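Local coordinates for thioredoxin-like protein (Klebsiella pneumoniae subsp. pneumoniae MGH 78578, PDB 3TY1) that probably binds carbohydrate, as a putative relative of the aldose 1-epimerases, at residues D174-E180 with H193-H199. Sequence-based numbering, arbitrary orientation.
Sequences DLQTLTE and HDVLTNH. With SO4 (sulfate ion), chain H.
Asp174 meets His199 where an antiparallel beta hairpin within the supersandwich fold comes to the end of its paired strands. The carbonyl O of Asp174 takes the backbone N of His199 at 2.8 Å, and a water links Asp174 OD2 to His199 O. On the opposite sheet face from Gln176, Leu175 lays CD2 against CB of Asn198, 3.9 Å away. Gln176 NE2 gives an almost straight bond (177°) to Asp174 OD1, also bonded by Ser168, which, with the stacking on His199, sets the rotation of the amide. That amide lies over one face of the His199 imidazole, the planes 17° apart, with Gln176 CD 3.6 Å above the ring and displaced toward its rim. Gln176 N and O both bond to the backbone of Thr197, Thr197 N reaching Gln176 O at 2.8 Å. Thr177 places OG1 3.3 Å from CD1 of Leu196, on the face covered by Tyr119. Leu178 pairs through both backbone groups with Val195. Asp194 CG lies anti to its carbonyl carbon (chi1 -56°), bringing OD1 alongside Thr179 CB; OD2 is held by Arg116 and Tyr210. Salt bridges tie Glu180 OE2 to Arg162 and OE1 to Arg182. His193 NE2 points to O4 of a sulfate, probably from the crystallisation liquor. At Glu180 the pairing is one-sided: Glu180 O accepts His193 N (2.9 Å), but Glu180 N goes to Asp194 OD1 (3.0 Å), and His193 O shares a water with Leu178 O.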
# COMPACT_ATOMS: atom_id res chain seq x y z
N ASP A 174 -8.06 8.77 18.08
CA ASP A 174 -6.68 9.20 18.27
C ASP A 174 -6.13 8.43 19.45
O ASP A 174 -5.97 8.94 20.58
CB ASP A 174 -6.51 10.73 18.40
CG ASP A 174 -5.04 11.18 18.17
OD1 ASP A 174 -4.17 10.31 17.86
OD2 ASP A 174 -4.74 12.40 18.27
N LEU A 175 -5.91 7.15 19.20
CA LEU A 175 -5.32 6.24 20.15
C LEU A 175 -3.84 6.15 19.82
O LEU A 175 -3.47 6.00 18.64
CB LEU A 175 -5.99 4.88 20.05
CG LEU A 175 -7.43 4.71 20.54
CD1 LEU A 175 -7.78 3.26 20.30
CD2 LEU A 175 -7.61 5.10 22.01
N GLN A 176 -3.00 6.24 20.85
CA GLN A 176 -1.56 6.15 20.66
C GLN A 176 -0.96 5.34 21.80
O GLN A 176 -1.28 5.57 22.95
CB GLN A 176 -0.92 7.54 20.61
CG GLN A 176 -1.60 8.54 19.66
CD GLN A 176 -0.86 9.87 19.56
OE1 GLN A 176 0.26 10.01 20.04
NE2 GLN A 176 -1.46 10.83 18.91
N THR A 177 -0.05 4.43 21.47
CA THR A 177 0.60 3.58 22.46
C THR A 177 2.09 3.84 22.51
O THR A 177 2.76 3.69 21.49
CB THR A 177 0.38 2.11 22.12
OG1 THR A 177 -1.03 1.88 22.05
CG2 THR A 177 1.01 1.21 23.21
N LEU A 178 2.58 4.28 23.66
CA LEU A 178 4.01 4.43 23.88
C LEU A 178 4.44 3.08 24.38
O LEU A 178 4.25 2.75 25.56
CB LEU A 178 4.37 5.55 24.85
CG LEU A 178 5.87 5.82 25.08
CD1 LEU A 178 6.61 6.09 23.76
CD2 LEU A 178 6.09 7.00 26.08
N THR A 179 5.01 2.27 23.47
CA THR A 179 5.52 0.95 23.84
C THR A 179 6.87 1.11 24.52
O THR A 179 7.62 2.06 24.22
CB THR A 179 5.68 0.00 22.64
OG1 THR A 179 6.74 0.47 21.81
CG2 THR A 179 4.39 -0.17 21.80
N GLU A 180 7.19 0.20 25.46
CA GLU A 180 8.52 0.23 26.10
C GLU A 180 8.95 -1.16 26.50
O GLU A 180 8.20 -1.89 27.16
CB GLU A 180 8.56 1.16 27.33
CG GLU A 180 9.99 1.35 27.88
CD GLU A 180 10.09 2.35 29.05
OE1 GLU A 180 9.68 2.03 30.18
OE2 GLU A 180 10.63 3.44 28.82
N HIS A 193 6.36 -2.31 29.34
CA HIS A 193 5.60 -1.32 30.08
C HIS A 193 5.01 -0.38 29.07
O HIS A 193 5.51 0.71 28.86
CB HIS A 193 6.49 -0.61 31.08
CG HIS A 193 7.01 -1.53 32.13
ND1 HIS A 193 6.22 -1.99 33.16
CD2 HIS A 193 8.21 -2.15 32.26
CE1 HIS A 193 6.93 -2.82 33.91
NE2 HIS A 193 8.14 -2.92 33.39
N ASP A 194 3.97 -0.84 28.39
CA ASP A 194 3.31 -0.06 27.37
C ASP A 194 2.25 0.82 28.02
O ASP A 194 1.65 0.43 29.04
CB ASP A 194 2.64 -0.95 26.29
CG ASP A 194 3.59 -1.93 25.62
OD1 ASP A 194 4.83 -1.68 25.58
OD2 ASP A 194 3.08 -2.98 25.15
N VAL A 195 2.00 1.98 27.42
CA VAL A 195 0.96 2.89 27.87
C VAL A 195 0.12 3.34 26.66
O VAL A 195 0.61 4.02 25.77
CB VAL A 195 1.52 4.16 28.60
CG1 VAL A 195 0.35 5.03 29.11
CG2 VAL A 195 2.47 3.78 29.75
N LEU A 196 -1.14 2.91 26.62
CA LEU A 196 -2.09 3.34 25.61
C LEU A 196 -2.74 4.61 26.14
O LEU A 196 -3.18 4.64 27.31
CB LEU A 196 -3.17 2.28 25.42
CG LEU A 196 -4.38 2.61 24.55
CD1 LEU A 196 -3.99 2.74 23.10
CD2 LEU A 196 -5.44 1.57 24.73
N THR A 197 -2.79 5.65 25.31
CA THR A 197 -3.47 6.89 25.67
C THR A 197 -4.48 7.29 24.61
O THR A 197 -4.22 7.23 23.40
CB THR A 197 -2.49 8.04 25.91
OG1 THR A 197 -1.57 7.66 26.93
CG2 THR A 197 -3.19 9.31 26.36
N ASN A 198 -5.66 7.69 25.09
CA ASN A 198 -6.70 8.21 24.21
C ASN A 198 -6.51 9.72 24.16
O ASN A 198 -6.82 10.43 25.12
CB ASN A 198 -8.09 7.85 24.72
CG ASN A 198 -9.18 8.44 23.88
OD1 ASN A 198 -8.93 8.97 22.81
ND2 ASN A 198 -10.41 8.30 24.33
N HIS A 199 -5.97 10.21 23.04
CA HIS A 199 -5.72 11.65 22.87
C HIS A 199 -6.93 12.40 22.36
O HIS A 199 -6.86 13.61 22.18
CB HIS A 199 -4.54 11.87 21.91
CG HIS A 199 -3.21 11.47 22.46
ND1 HIS A 199 -2.25 12.39 22.82
CD2 HIS A 199 -2.66 10.25 22.69
CE1 HIS A 199 -1.18 11.76 23.27
NE2 HIS A 199 -1.40 10.46 23.20
S SO4 H . 10.73 -3.79 35.62
O1 SO4 H . 11.63 -4.88 36.00
O2 SO4 H . 10.27 -3.03 36.78
O3 SO4 H . 11.44 -2.88 34.74
O4 SO4 H . 9.54 -4.35 34.96
O HOH W 1 -9.66 8.08 20.34
O HOH W 2 -6.61 14.11 19.14
O HOH W 3 5.40 3.46 27.97